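Local coordinates for Sts-2 protein (Mus musculus, PDB 3D4I) that has an acid-dependent phosphatase activity in its histidine phosphatase domain and probably interferes with CBL-mediated down-regulation of receptor tyrosine kinases, at residues G79-D84 with P253-L258; I72-L77 with I231-M236; P52-S55 with D60-N63. All coordinates share one frame; numbering follows the deposited sequence.

Contact 1 of 3, residues G79-D84 with P253-L258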
loop_
_atom_site.group_PDB
_atom_site.type_symbol
_atom_site.label_atom_id
_atom_site.label_comp_id
_atom_site.label_asym_id
_atom_site.label_seq_id
_atom_site.Cartn_x
_atom_site.Cartn_y
_atom_site.Cartn_z
ATOM N N GLY A 79 9.814 -0.963 6.645
ATOM C CA GLY A 79 11.272 -0.746 6.555
ATOM C C GLY A 79 11.643 0.730 6.711
ATOM O O GLY A 79 12.583 1.085 7.430
ATOM N N GLU A 80 10.906 1.590 6.021
ATOM C CA GLU A 80 11.054 3.044 6.144
ATOM C C GLU A 80 10.822 3.550 7.573
ATOM O O GLU A 80 11.596 4.398 8.072
ATOM C CB GLU A 80 10.136 3.757 5.150
ATOM C CG GLU A 80 10.275 5.294 5.190
ATOM C CD GLU A 80 9.175 5.955 4.385
ATOM O OE1 GLU A 80 8.011 5.537 4.514
ATOM O OE2 GLU A 80 9.481 6.877 3.622
ATOM N N ALA A 81 9.797 3.025 8.248
ATOM C CA ALA A 81 9.558 3.376 9.660
ATOM C C ALA A 81 10.719 2.909 10.543
ATOM O O ALA A 81 11.167 3.642 11.434
ATOM C CB ALA A 81 8.231 2.794 10.163
ATOM N N LEU A 82 11.212 1.695 10.290
ATOM C CA LEU A 82 12.394 1.210 10.993
ATOM C C LEU A 82 13.581 2.133 10.803
ATOM O O LEU A 82 14.259 2.458 11.785
ATOM C CB LEU A 82 12.752 -0.229 10.593
ATOM C CG LEU A 82 11.842 -1.272 11.247
ATOM C CD1 LEU A 82 11.903 -2.611 10.500
ATOM C CD2 LEU A 82 12.182 -1.444 12.786
ATOM N N LEU A 83 13.837 2.559 9.567
ATOM C CA LEU A 83 14.875 3.584 9.330
ATOM C C LEU A 83 14.639 4.842 10.175
ATOM O O LEU A 83 15.560 5.312 10.865
ATOM C CB LEU A 83 15.020 3.955 7.833
ATOM C CG LEU A 83 16.213 4.865 7.493
ATOM C CD1 LEU A 83 17.536 4.167 7.858
ATOM C CD2 LEU A 83 16.215 5.284 6.024
ATOM N N ASP A 84 13.414 5.372 10.115
ATOM C CA ASP A 84 13.033 6.591 10.841
ATOM C C ASP A 84 13.253 6.466 12.356
ATOM O O ASP A 84 13.651 7.428 13.035
ATOM C CB ASP A 84 11.563 6.934 10.547
ATOM C CG ASP A 84 11.337 7.448 9.113
ATOM O OD1 ASP A 84 12.314 7.677 8.356
ATOM O OD2 ASP A 84 10.152 7.606 8.742
ATOM N N PRO A 253 6.867 -2.905 20.078
ATOM C CA PRO A 253 7.715 -2.817 18.862
ATOM C C PRO A 253 8.219 -1.391 18.599
ATOM O O PRO A 253 7.535 -0.434 18.976
ATOM C CB PRO A 253 6.773 -3.285 17.741
ATOM C CG PRO A 253 5.796 -4.213 18.434
ATOM C CD PRO A 253 5.573 -3.553 19.799
ATOM N N PRO A 254 9.409 -1.245 17.977
ATOM C CA PRO A 254 10.022 0.070 17.742
ATOM C C PRO A 254 9.297 0.913 16.686
ATOM O O PRO A 254 9.647 2.062 16.481
ATOM C CB PRO A 254 11.418 -0.290 17.219
ATOM C CG PRO A 254 11.238 -1.613 16.563
ATOM C CD PRO A 254 10.265 -2.337 17.467
ATOM N N VAL A 255 8.324 0.326 16.004
ATOM C CA VAL A 255 7.552 1.066 14.998
ATOM C C VAL A 255 6.070 0.787 15.173
ATOM O O VAL A 255 5.694 -0.240 15.737
ATOM C CB VAL A 255 8.015 0.780 13.537
ATOM C CG1 VAL A 255 9.414 1.299 13.311
ATOM C CG2 VAL A 255 7.934 -0.673 13.188
ATOM N N LYS A 256 5.229 1.698 14.696
ATOM C CA LYS A 256 3.776 1.579 14.896
ATOM C C LYS A 256 3.148 0.518 14.016
ATOM O O LYS A 256 3.784 0.042 13.069
ATOM C CB LYS A 256 3.106 2.925 14.624
ATOM C CG LYS A 256 3.697 4.063 15.417
ATOM C CD LYS A 256 3.347 3.966 16.890
ATOM C CE LYS A 256 3.722 5.279 17.584
ATOM N NZ LYS A 256 3.236 5.306 18.992
ATOM N N THR A 257 1.897 0.173 14.335
ATOM C CA THR A 257 1.051 -0.643 13.466
ATOM C C THR A 257 0.727 0.081 12.152
ATOM O O THR A 257 0.969 1.260 12.014
ATOM C CB THR A 257 -0.291 -0.958 14.145
ATOM O OG1 THR A 257 -0.895 0.258 14.622
ATOM C CG2 THR A 257 -0.065 -1.871 15.308
ATOM N N LEU A 258 0.187 -0.663 11.199
ATOM C CA LEU A 258 -0.270 -0.132 9.935
ATOM C C LEU A 258 -1.708 -0.582 9.744
ATOM O O LEU A 258 -1.976 -1.785 9.630
ATOM C CB LEU A 258 0.608 -0.632 8.787
ATOM C CG LEU A 258 -0.003 -0.455 7.381
ATOM C CD1 LEU A 258 -0.199 1.002 7.008
ATOM C CD2 LEU A 258 0.876 -1.217 6.369
#
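V255 pushes its CG1 methyl against the backbone of A81 and L82, joining helix 69-85 of the histidine phosphatase fold to the loop that follows strand 248-251, an outermost strand of the mixed sheet. The methyl lies 3.5 Å from A81 C and equally close to L82 N, so it rests on the peptide link between these two residues. Beside it, A81 CB points toward the loop and meets V255 CG1 at 3.7 Å. With its first torsion at -66°, V255 sets CG1 beside its own backbone N and anti to its carbonyl carbon, where it can face the helix. L82 supplies the second apolar arm: it runs roughly at right angles to the V255 side chain, and its CD2 touches the P254 ring at CG. The side chains meet through carbon alone, and V255 CG1 also lies against the backbone of the helix.

Further out, L82 also packs on I107 and L111 of helix 98-111, so its side chain bridges that helix and the loop, while P254 touches F238 and V255 touches M236, both on strand 236-241. The second subunit borders the same region: its L45 packs on A81, its R49 forms a salt bridge with D84, and its D44 hydrogen-bonds to T257 OG1. L82 CD2 is shared by the two loop residues, 3.9 Å from V255 CG1 and 3.9 Å from P254 CG.

Contact 2 of 3, residues I72-L77 with I231-M236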
loop_
_atom_site.group_PDB
_atom_site.type_symbol
_atom_site.label_atom_id
_atom_site.label_comp_id
_atom_site.label_asym_id
_atom_site.label_seq_id
_atom_site.Cartn_x
_atom_site.Cartn_y
_atom_site.Cartn_z
ATOM N N ILE A 72 3.997 -5.550 -0.924
ATOM C CA ILE A 72 5.280 -4.863 -1.159
ATOM C C ILE A 72 5.262 -3.477 -0.539
ATOM O O ILE A 72 6.237 -3.083 0.099
ATOM C CB ILE A 72 5.610 -4.755 -2.685
ATOM C CG1 ILE A 72 5.838 -6.156 -3.283
ATOM C CG2 ILE A 72 6.836 -3.858 -2.918
ATOM C CD1 ILE A 72 5.748 -6.200 -4.862
ATOM N N PHE A 73 4.180 -2.722 -0.770
ATOM C CA PHE A 73 3.991 -1.420 -0.120
ATOM C C PHE A 73 4.062 -1.536 1.418
ATOM O O PHE A 73 4.750 -0.732 2.053
ATOM C CB PHE A 73 2.680 -0.741 -0.595
ATOM C CG PHE A 73 1.919 -0.011 0.504
ATOM C CD1 PHE A 73 2.344 1.252 0.956
ATOM C CD2 PHE A 73 0.780 -0.579 1.069
ATOM C CE1 PHE A 73 1.635 1.922 1.970
ATOM C CE2 PHE A 73 0.050 0.098 2.096
ATOM C CZ PHE A 73 0.503 1.344 2.540
ATOM N N GLN A 74 3.367 -2.523 2.009
ATOM C CA GLN A 74 3.374 -2.678 3.463
ATOM C C GLN A 74 4.793 -2.939 3.983
ATOM O O GLN A 74 5.209 -2.338 4.964
ATOM C CB GLN A 74 2.426 -3.796 3.908
ATOM C CG GLN A 74 0.958 -3.549 3.485
ATOM C CD GLN A 74 0.135 -4.814 3.575
ATOM O OE1 GLN A 74 0.666 -5.917 3.471
ATOM N NE2 GLN A 74 -1.153 -4.659 3.791
ATOM N N ALA A 75 5.529 -3.812 3.300
ATOM C CA ALA A 75 6.886 -4.181 3.701
ATOM C C ALA A 75 7.828 -2.985 3.623
ATOM O O ALA A 75 8.587 -2.714 4.567
ATOM C CB ALA A 75 7.409 -5.354 2.811
ATOM N N ARG A 76 7.739 -2.240 2.525
ATOM C CA ARG A 76 8.549 -1.035 2.359
ATOM C C ARG A 76 8.217 0.053 3.386
ATOM O O ARG A 76 9.122 0.751 3.897
ATOM C CB ARG A 76 8.445 -0.502 0.917
ATOM C CG ARG A 76 9.065 -1.419 -0.188
ATOM C CD ARG A 76 9.026 -0.711 -1.577
ATOM N NE ARG A 76 9.794 -1.422 -2.624
ATOM C CZ ARG A 76 9.494 -1.459 -3.930
ATOM N NH1 ARG A 76 8.407 -0.858 -4.414
ATOM N NH2 ARG A 76 10.302 -2.110 -4.769
ATOM N N LEU A 77 6.928 0.225 3.682
ATOM C CA LEU A 77 6.493 1.220 4.670
ATOM C C LEU A 77 7.045 0.909 6.068
ATOM O O LEU A 77 7.545 1.798 6.777
ATOM C CB LEU A 77 4.955 1.308 4.715
ATOM C CG LEU A 77 4.331 2.544 5.385
ATOM C CD1 LEU A 77 4.560 3.792 4.501
ATOM C CD2 LEU A 77 2.866 2.296 5.608
ATOM N N ILE A 231 -3.355 -11.856 13.418
ATOM C CA ILE A 231 -2.191 -11.033 13.144
ATOM C C ILE A 231 -2.242 -10.448 11.705
ATOM O O ILE A 231 -2.394 -11.179 10.761
ATOM C CB ILE A 231 -0.913 -11.882 13.392
ATOM C CG1 ILE A 231 -0.965 -12.470 14.813
ATOM C CG2 ILE A 231 0.347 -11.058 13.163
ATOM C CD1 ILE A 231 0.193 -13.368 15.148
ATOM N N PRO A 232 -2.123 -9.117 11.557
ATOM C CA PRO A 232 -2.178 -8.469 10.232
ATOM C C PRO A 232 -0.868 -8.543 9.481
ATOM O O PRO A 232 0.142 -8.899 10.050
ATOM C CB PRO A 232 -2.464 -7.004 10.572
ATOM C CG PRO A 232 -1.839 -6.801 11.897
ATOM C CD PRO A 232 -1.930 -8.130 12.633
ATOM N N SER A 233 -0.889 -8.166 8.207
ATOM C CA SER A 233 0.341 -8.080 7.430
ATOM C C SER A 233 1.297 -7.109 8.094
ATOM O O SER A 233 0.880 -6.068 8.607
ATOM C CB SER A 233 0.025 -7.629 6.002
ATOM O OG SER A 233 -0.696 -8.658 5.352
ATOM N N LEU A 234 2.579 -7.467 8.096
ATOM C CA LEU A 234 3.621 -6.735 8.810
ATOM C C LEU A 234 3.365 -6.597 10.328
ATOM O O LEU A 234 3.968 -5.757 10.973
ATOM C CB LEU A 234 3.889 -5.352 8.145
ATOM C CG LEU A 234 4.853 -5.370 6.943
ATOM C CD1 LEU A 234 6.249 -5.758 7.399
ATOM C CD2 LEU A 234 4.392 -6.347 5.897
ATOM N N GLY A 235 2.471 -7.424 10.894
ATOM C CA GLY A 235 2.242 -7.410 12.348
ATOM C C GLY A 235 3.546 -7.785 13.044
ATOM O O GLY A 235 4.306 -8.579 12.508
ATOM N N MET A 236 3.828 -7.191 14.213
ATOM C CA MET A 236 5.104 -7.437 14.897
ATOM C C MET A 236 4.981 -7.779 16.386
ATOM O O MET A 236 4.071 -7.291 17.054
ATOM C CB MET A 236 6.004 -6.205 14.750
ATOM C CG MET A 236 6.321 -5.827 13.329
ATOM S SD MET A 236 7.299 -4.326 13.288
ATOM C CE MET A 236 7.551 -4.128 11.523
#
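L234 sets its branched end against helix 69-85, over the start of the Q74 side chain. L234 CD2 lies 3.8 Å from Q74 CB, and L234 CG sits 3.6 Å from Q74 O, so the branch covers both side chain and backbone; A75 is grazed by the same CD2. Q74 then runs past L234 with its chain extended beyond CG, bringing OE1 to within 3.1 Å of S233 CB. L234 is presented by a type II beta turn from P232 to G235, closed by G235 N to P232 O at 2.9 Å, in which L234 takes a left-handed backbone conformation. Cutting L234 back to an alanine is likely to open a gap over Q74 CB and A75, so that the turn sits less firmly on the helix.

The amide of Q74 has its polar partners outside the turn: OE1 accepts from E19 N, next to the RHG signature of this superfamily, which begins at R16, and NE2 pairs with H260 NE2. S233 O in turn bonds to N263 of the second subunit. Van der Waals contacts, with L234 at their centre, thus join turn to helix, while two hydrogen bonds satisfy the buried glutamine amide and probably fix which way round it sits.

Contact 3 of 3, residues P52-S55 with D60-N63; sequences PRRS and DFEN
R54 swings CG away from its backbone N (chi1 -164°) and bends at the second torsion (147°), which lays the side chain across one face of the F61 ring. F61 sets its own CG beside its backbone N, which brings the ring back toward the 52-55 segment. R54 CD makes a CH-pi contact with the face, 3.5 Å from the F61 ring centroid. The guanidinium, farther out, forms a cation-pi pair over the same face, R54 CZ lying 4.4 Å from that centroid. The two flat groups are not stacked: their planes stand 69° apart, and R54 NH1 dips to 3.2 Å from F61 CD1.

D60, next to F61 in sequence, borders the arginine as well. Its CB lies 3.4 Å from R54 NE, and its carbonyl O sits above the guanidinium plane near the rim, too poorly angled for a bond with NH2. The charge of R54 is instead met by D64, whose OD2 forms a salt bridge with NH2. At the ring's edge P52 O lies in plane, 3.3 Å from F61 CZ, and P52 CD packs obliquely on the same atom at 3.8 Å. L98 of helix 98-111 touches P52, R54 and F61 alike, while S55 OG hydrogen-bonds to E145. This is an arginine-aromatic cation-pi pair that ties together two parts of one surface loop, the long connection between helices 29-32 and 69-85 of the histidine phosphatase domain.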
loop_
_atom_site.group_PDB
_atom_site.type_symbol
_atom_site.label_atom_id
_atom_site.label_comp_id
_atom_site.label_asym_id
_atom_site.label_seq_id
_atom_site.Cartn_x
_atom_site.Cartn_y
_atom_site.Cartn_z
ATOM N N PRO A 52 9.804 -13.970 -9.933
ATOM C CA PRO A 52 11.198 -14.425 -9.984
ATOM C C PRO A 52 11.396 -15.567 -10.958
ATOM O O PRO A 52 10.516 -16.418 -11.085
ATOM C CB PRO A 52 11.459 -14.951 -8.568
ATOM C CG PRO A 52 10.464 -14.308 -7.703
ATOM C CD PRO A 52 9.259 -14.018 -8.559
ATOM N N ARG A 53 12.550 -15.586 -11.629
ATOM C CA ARG A 53 12.955 -16.747 -12.434
ATOM C C ARG A 53 12.982 -17.968 -11.533
ATOM O O ARG A 53 13.562 -17.935 -10.442
ATOM C CB ARG A 53 14.328 -16.532 -13.083
ATOM C CG ARG A 53 14.281 -15.987 -14.511
ATOM C CD ARG A 53 14.177 -17.117 -15.543
ATOM N NE ARG A 53 13.947 -16.625 -16.906
ATOM C CZ ARG A 53 12.761 -16.235 -17.378
ATOM N NH1 ARG A 53 11.684 -16.260 -16.597
ATOM N NH2 ARG A 53 12.650 -15.810 -18.632
ATOM N N ARG A 54 12.330 -19.030 -11.981
ATOM C CA ARG A 54 12.074 -20.178 -11.125
ATOM C C ARG A 54 12.401 -21.473 -11.849
ATOM O O ARG A 54 12.478 -21.513 -13.088
ATOM C CB ARG A 54 10.606 -20.162 -10.641
ATOM C CG ARG A 54 10.292 -21.082 -9.452
ATOM C CD ARG A 54 9.198 -20.513 -8.514
ATOM N NE ARG A 54 8.994 -21.357 -7.338
ATOM C CZ ARG A 54 8.414 -20.983 -6.188
ATOM N NH1 ARG A 54 7.967 -19.749 -5.999
ATOM N NH2 ARG A 54 8.303 -21.858 -5.205
ATOM N N SER A 55 12.635 -22.523 -11.067
ATOM C CA SER A 55 12.710 -23.874 -11.604
ATOM C C SER A 55 11.296 -24.336 -11.928
ATOM O O SER A 55 10.337 -23.952 -11.244
ATOM C CB SER A 55 13.379 -24.833 -10.612
ATOM O OG SER A 55 13.070 -24.488 -9.271
ATOM N N ASP A 60 5.415 -23.644 -10.231
ATOM C CA ASP A 60 5.864 -23.863 -8.849
ATOM C C ASP A 60 5.377 -22.810 -7.847
ATOM O O ASP A 60 5.431 -23.023 -6.631
ATOM C CB ASP A 60 7.389 -23.982 -8.801
ATOM C CG ASP A 60 7.902 -25.292 -9.387
ATOM O OD1 ASP A 60 7.090 -26.196 -9.698
ATOM O OD2 ASP A 60 9.142 -25.411 -9.542
ATOM N N PHE A 61 4.890 -21.677 -8.354
ATOM C CA PHE A 61 4.308 -20.636 -7.507
ATOM C C PHE A 61 2.972 -21.050 -6.892
ATOM O O PHE A 61 2.521 -20.449 -5.918
ATOM C CB PHE A 61 4.149 -19.343 -8.294
ATOM C CG PHE A 61 5.448 -18.697 -8.665
ATOM C CD1 PHE A 61 6.122 -17.876 -7.758
ATOM C CD2 PHE A 61 5.998 -18.889 -9.935
ATOM C CE1 PHE A 61 7.322 -17.273 -8.108
ATOM C CE2 PHE A 61 7.206 -18.274 -10.294
ATOM C CZ PHE A 61 7.865 -17.468 -9.390
ATOM N N GLU A 62 2.366 -22.091 -7.465
ATOM C CA GLU A 62 1.116 -22.704 -6.982
ATOM C C GLU A 62 1.023 -22.606 -5.450
ATOM O O GLU A 62 0.096 -21.992 -4.922
ATOM C CB GLU A 62 1.036 -24.173 -7.481
ATOM C CG GLU A 62 0.047 -25.078 -6.737
ATOM C CD GLU A 62 0.056 -26.529 -7.219
ATOM O OE1 GLU A 62 1.134 -27.077 -7.540
ATOM O OE2 GLU A 62 -1.033 -27.137 -7.250
ATOM N N ASN A 63 2.012 -23.160 -4.752
ATOM C CA ASN A 63 1.990 -23.270 -3.280
ATOM C C ASN A 63 2.909 -22.302 -2.547
ATOM O O ASN A 63 3.102 -22.423 -1.324
ATOM C CB ASN A 63 2.352 -24.702 -2.854
ATOM C CG ASN A 63 1.308 -25.715 -3.290
ATOM O OD1 ASN A 63 0.094 -25.458 -3.216
ATOM N ND2 ASN A 63 1.771 -26.864 -3.760
#

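In the fold
Contacts 1 and 2 are neighbours, their centres about 10 Å apart, and both use helix 69-85, which packs on the 231-236 turn at I72-L77 and on the 253-258 loop farther along. They touch through L258 with L77 and Q74, and through P253 with M236. Along the chain their segments alternate, and the connections before strand 236-241 and after strand 248-251 both rest on one helix; both contacts border the second subunit. Contact 3 closes earlier, in the loop leading to that helix. It lies about 22 Å from contact 2 and about 30 Å from contact 1, centre to centre, on the opposite side of the chain's centre from contact 1, and touches no other subunit.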